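DNA repair protein PprA (PDB 6MC8) takes part in repairing radiation-induced DNA damage and in genome segregation, as a DNA-binding protein associated with filament formation. Local coordinates at residues K210-I215 with E223-S228; G232-L237 with A301-G306. The protein carries 2 engineered substitutions. All coordinates share one frame; numbering follows the deposited sequence.

Contact 1. Residues K210-I215 with E223-S228. Engineered in segment 210-215: Lys210 (natural residue Asp).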
loop_
_atom_site.group_PDB
_atom_site.type_symbol
_atom_site.label_atom_id
_atom_site.label_comp_id
_atom_site.label_asym_id
_atom_site.label_seq_id
_atom_site.Cartn_x
_atom_site.Cartn_y
_atom_site.Cartn_z
ATOM N N LYS A 210 -27.282 -28.387 -24.788
ATOM C CA LYS A 210 -28.537 -27.661 -24.944
ATOM C C LYS A 210 -29.183 -27.950 -26.294
ATOM O O LYS A 210 -30.411 -28.048 -26.394
ATOM C CB LYS A 210 -28.298 -26.163 -24.763
ATOM C CG LYS A 210 -29.558 -25.332 -24.818
ATOM C CD LYS A 210 -29.290 -23.858 -24.624
ATOM C CE LYS A 210 -30.590 -23.079 -24.658
ATOM N NZ LYS A 210 -31.207 -23.130 -26.008
ATOM N N VAL A 211 -28.373 -28.106 -27.341
ATOM C CA VAL A 211 -28.915 -28.388 -28.666
ATOM C C VAL A 211 -29.437 -29.819 -28.735
ATOM O O VAL A 211 -30.518 -30.077 -29.277
ATOM C CB VAL A 211 -27.851 -28.116 -29.747
ATOM C CG1 VAL A 211 -28.365 -28.482 -31.123
ATOM C CG2 VAL A 211 -27.446 -26.669 -29.730
ATOM N N ILE A 212 -28.691 -30.761 -28.149
ATOM C CA ILE A 212 -29.041 -32.180 -28.222
ATOM C C ILE A 212 -30.295 -32.477 -27.404
ATOM O O ILE A 212 -31.169 -33.236 -27.840
ATOM C CB ILE A 212 -27.835 -33.035 -27.785
ATOM C CG1 ILE A 212 -26.733 -32.944 -28.835
ATOM C CG2 ILE A 212 -28.210 -34.487 -27.565
ATOM C CD1 ILE A 212 -25.427 -33.520 -28.391
ATOM N N THR A 213 -30.427 -31.850 -26.234
ATOM C CA THR A 213 -31.594 -32.087 -25.386
ATOM C C THR A 213 -32.851 -31.467 -25.993
ATOM O O THR A 213 -33.961 -31.964 -25.774
ATOM C CB THR A 213 -31.319 -31.542 -23.979
ATOM O OG1 THR A 213 -30.056 -32.039 -23.527
ATOM C CG2 THR A 213 -32.367 -31.998 -22.978
ATOM N N SER A 214 -32.689 -30.430 -26.808
ATOM C CA SER A 214 -33.800 -29.779 -27.484
ATOM C C SER A 214 -34.134 -30.410 -28.835
ATOM O O SER A 214 -34.919 -29.835 -29.590
ATOM C CB SER A 214 -33.499 -28.291 -27.665
ATOM O OG SER A 214 -34.552 -27.637 -28.348
ATOM N N ILE A 215 -33.558 -31.569 -29.153
ATOM C CA ILE A 215 -33.880 -32.252 -30.402
ATOM C C ILE A 215 -35.222 -32.960 -30.274
ATOM O O ILE A 215 -35.479 -33.685 -29.306
ATOM C CB ILE A 215 -32.743 -33.205 -30.802
ATOM C CG1 ILE A 215 -31.580 -32.391 -31.360
ATOM C CG2 ILE A 215 -33.186 -34.245 -31.809
ATOM C CD1 ILE A 215 -30.355 -33.177 -31.607
ATOM N N GLU A 223 -28.886 -41.349 -30.720
ATOM C CA GLU A 223 -27.627 -41.678 -31.371
ATOM C C GLU A 223 -26.583 -40.594 -31.140
ATOM O O GLU A 223 -25.383 -40.882 -31.151
ATOM C CB GLU A 223 -27.874 -41.937 -32.860
ATOM C CG GLU A 223 -26.670 -42.446 -33.639
ATOM C CD GLU A 223 -27.031 -42.933 -35.019
ATOM O OE1 GLU A 223 -28.236 -42.962 -35.341
ATOM O OE2 GLU A 223 -26.110 -43.280 -35.784
ATOM N N LEU A 224 -27.011 -39.358 -30.877
ATOM C CA LEU A 224 -26.049 -38.309 -30.551
ATOM C C LEU A 224 -25.575 -38.415 -29.108
ATOM O O LEU A 224 -24.416 -38.106 -28.809
ATOM C CB LEU A 224 -26.649 -36.932 -30.827
ATOM C CG LEU A 224 -26.827 -36.629 -32.311
ATOM C CD1 LEU A 224 -27.503 -35.306 -32.510
ATOM C CD2 LEU A 224 -25.484 -36.645 -33.002
ATOM N N MET A 225 -26.454 -38.844 -28.200
ATOM C CA MET A 225 -26.022 -39.142 -26.838
ATOM C C MET A 225 -25.099 -40.351 -26.812
ATOM O O MET A 225 -24.179 -40.420 -25.989
ATOM C CB MET A 225 -27.233 -39.375 -25.939
ATOM C CG MET A 225 -28.041 -38.131 -25.639
ATOM S SD MET A 225 -29.527 -38.506 -24.699
ATOM C CE MET A 225 -30.286 -36.893 -24.611
ATOM N N GLU A 226 -25.326 -41.271 -27.755
ATOM C CA GLU A 226 -24.486 -42.491 -27.893
ATOM C C GLU A 226 -23.144 -42.088 -28.513
ATOM O O GLU A 226 -22.119 -42.700 -28.151
ATOM C CB GLU A 226 -25.200 -43.535 -28.753
ATOM N N ARG A 227 -23.159 -41.094 -29.410
ATOM C CA ARG A 227 -21.939 -40.618 -30.048
ATOM C C ARG A 227 -21.153 -39.690 -29.133
ATOM O O ARG A 227 -19.945 -39.521 -29.319
ATOM C CB ARG A 227 -22.271 -39.909 -31.359
ATOM C CG ARG A 227 -21.336 -40.235 -32.501
ATOM C CD ARG A 227 -22.002 -41.162 -33.498
ATOM N N SER A 228 -21.820 -39.082 -28.147
ATOM C CA SER A 228 -21.128 -38.217 -27.196
ATOM C C SER A 228 -20.217 -39.020 -26.279
ATOM O O SER A 228 -19.236 -38.492 -25.746
ATOM C CB SER A 228 -22.138 -37.426 -26.370
ATOM O OG SER A 228 -22.856 -36.520 -27.180
#

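Contact 2. Residues G232-L237 with A301-G306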
loop_
_atom_site.group_PDB
_atom_site.type_symbol
_atom_site.label_atom_id
_atom_site.label_comp_id
_atom_site.label_asym_id
_atom_site.label_seq_id
_atom_site.Cartn_x
_atom_site.Cartn_y
_atom_site.Cartn_z
ATOM N N GLY A 232 -17.203 -37.123 -27.628
ATOM C CA GLY A 232 -17.584 -35.911 -26.938
ATOM C C GLY A 232 -18.850 -35.301 -27.513
ATOM O O GLY A 232 -19.345 -35.688 -28.566
ATOM N N MET A 233 -19.444 -34.392 -26.746
ATOM C CA MET A 233 -20.708 -33.729 -27.149
ATOM C C MET A 233 -20.548 -32.778 -28.327
ATOM O O MET A 233 -21.479 -32.677 -29.079
ATOM C CB MET A 233 -21.350 -32.993 -25.987
ATOM C CG MET A 233 -21.567 -33.878 -24.847
ATOM S SD MET A 233 -22.986 -33.317 -23.984
ATOM C CE MET A 233 -24.250 -33.932 -25.084
ATOM N N LEU A 234 -19.463 -32.023 -28.366
ATOM C CA LEU A 234 -19.251 -31.101 -29.474
ATOM C C LEU A 234 -19.002 -31.858 -30.769
ATOM O O LEU A 234 -19.585 -31.535 -31.808
ATOM C CB LEU A 234 -18.083 -30.166 -29.164
ATOM C CG LEU A 234 -17.738 -29.119 -30.221
ATOM C CD1 LEU A 234 -18.886 -28.163 -30.415
ATOM C CD2 LEU A 234 -16.483 -28.367 -29.836
ATOM N N GLY A 235 -18.156 -32.888 -30.718
ATOM C CA GLY A 235 -17.838 -33.636 -31.922
ATOM C C GLY A 235 -18.994 -34.483 -32.415
ATOM O O GLY A 235 -19.073 -34.814 -33.599
ATOM N N ALA A 236 -19.903 -34.853 -31.514
ATOM C CA ALA A 236 -21.115 -35.538 -31.939
ATOM C C ALA A 236 -22.070 -34.569 -32.617
ATOM O O ALA A 236 -22.722 -34.914 -33.607
ATOM C CB ALA A 236 -21.786 -36.213 -30.746
ATOM N N LEU A 237 -22.155 -33.343 -32.099
ATOM C CA LEU A 237 -23.034 -32.345 -32.693
ATOM C C LEU A 237 -22.450 -31.802 -33.991
ATOM O O LEU A 237 -23.190 -31.451 -34.915
ATOM C CB LEU A 237 -23.294 -31.223 -31.691
ATOM C CG LEU A 237 -24.295 -30.144 -32.082
ATOM C CD1 LEU A 237 -25.643 -30.766 -32.355
ATOM C CD2 LEU A 237 -24.407 -29.126 -30.976
ATOM N N ALA A 301 -26.519 -21.320 -30.770
ATOM C CA ALA A 301 -27.020 -20.813 -32.040
ATOM C C ALA A 301 -25.982 -20.974 -33.145
ATOM O O ALA A 301 -26.335 -21.146 -34.316
ATOM C CB ALA A 301 -27.429 -19.350 -31.889
ATOM N N VAL A 302 -24.700 -20.921 -32.791
ATOM C CA VAL A 302 -23.634 -21.138 -33.763
ATOM C C VAL A 302 -23.539 -22.616 -34.129
ATOM O O VAL A 302 -23.312 -22.972 -35.290
ATOM C CB VAL A 302 -22.307 -20.578 -33.207
ATOM C CG1 VAL A 302 -21.126 -20.959 -34.061
ATOM C CG2 VAL A 302 -22.377 -19.072 -33.124
ATOM N N LEU A 303 -23.754 -23.499 -33.156
ATOM C CA LEU A 303 -23.649 -24.926 -33.428
ATOM C C LEU A 303 -24.870 -25.453 -34.169
ATOM O O LEU A 303 -24.780 -26.470 -34.862
ATOM C CB LEU A 303 -23.447 -25.694 -32.126
ATOM C CG LEU A 303 -22.156 -25.373 -31.373
ATOM C CD1 LEU A 303 -22.077 -26.140 -30.064
ATOM C CD2 LEU A 303 -20.942 -25.613 -32.244
ATOM N N SER A 304 -26.008 -24.781 -34.045
ATOM C CA SER A 304 -27.220 -25.238 -34.705
ATOM C C SER A 304 -27.443 -24.538 -36.040
ATOM O O SER A 304 -27.650 -25.198 -37.060
ATOM C CB SER A 304 -28.424 -25.027 -33.787
ATOM O OG SER A 304 -29.621 -25.454 -34.407
ATOM N N GLY A 305 -27.394 -23.211 -36.053
ATOM C CA GLY A 305 -27.733 -22.466 -37.247
ATOM C C GLY A 305 -26.557 -21.878 -37.996
ATOM O O GLY A 305 -26.658 -21.612 -39.195
ATOM N N GLY A 306 -25.444 -21.674 -37.313
ATOM C CA GLY A 306 -24.287 -21.023 -37.892
ATOM C C GLY A 306 -23.317 -21.985 -38.534
ATOM O O GLY A 306 -23.699 -23.056 -39.014
#

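Contact 1. Residues K210-I215 with E223-S228
This is an apolar helix-to-helix contact at the turn of a hairpin, where the end of helix 200-213 lies against the middle of helix 218-237, well out from the centre of the chain. Ile212 does most of the work, and its two branches part company. With CG1 beside the backbone N (chi1 -70°), CG2 stands anti to that N and lies 4.1 Å from Met225 CG. The extended Met225 side chain and Ile212 run alongside in opposite senses. The other branch ends in CD1, which comes 4.1 Å from Ser228 OG. That hydroxyl is turned back onto its own helix: Ser228 OG donates to Leu224 O at 2.8 Å, tilted 28° from the carbonyl plane, which gives its proton a partner despite the neighbouring methyl. Ser228 N reaches Leu224 O from the opposite face, so two bonds grip this oxygen. Two helices running back along each other after a short link make an alpha-helical hairpin, and Ile215 lies just where the first helix has given way to that link. Ser214 has already left helical geometry, yet Ile215 still turns inward, its CD1 meeting Leu224 CD1 at 3.7 Å with the two side chains crossing at about a right angle. Ile215 also touches Phe220 at the start of the second helix, while Met233, farther along, covers both Ile212 and Ser228.

Contact 2. Residues G232-L237 with A301-G306
Leu303, in the last turn of helix 274-304, packs against Leu234 and Leu237 near the end of helix 218-237, and these three leucines carry the whole contact. The partners from helix 218-237 share one conformation: both hold CG anti to the backbone N (chi1 near 180°), with chi2 near 60°. Three residues apart, they send their branches to different parts of Leu303. Leu234 starts out along the flank of its helix, but its end swings in, and CD1 sits 3.8 Å from Leu303 CD2 and equally close to Leu303 CD1, so a single methyl touches both branches of the fork. Leu237 points across from the outset and reaches nearer the root, placing its CD2 3.7 Å from Leu303 CB and 3.9 Å from Leu303 CD1. Leu303 has the other common leucine shape, with CG beside its backbone N (chi1 -63°), and crosses Leu234 at about a right angle but Leu237 more obliquely. Behind it the helix runs out through Gly305 N, bonded to Ala301 O at 2.9 Å, and Arg241 donates hydrogen bonds to the carbonyl oxygens of Leu303 and Gly306 at this end. Leu249 of helix 245-250 touches both Leu234 and Leu303, and Leu204 of helix 200-213 reaches Leu234, so four helices meet around the leucine cluster.

Contact 1 is complete in sequence before the first residue of contact 2, and their centres are about 10 Å apart. Both use helix 218-237, which turns back sharply on itself near Gly232; both of its parts touch helix 200-213, and in these two contacts the part after Gly232 is the one that meets helix 274-304. Because of this kink the contacts also touch: Met233 CE lies 3.5 Å from Ile212 CD1, and Ala236 CB packs 3.7 Å from Ser228 OG. Together they join the hairpin of helices 200-213 and 218-237 to the long C-terminal helix, making one helical region to one side of the molecule. The other subunit of the dimer touches neither contact.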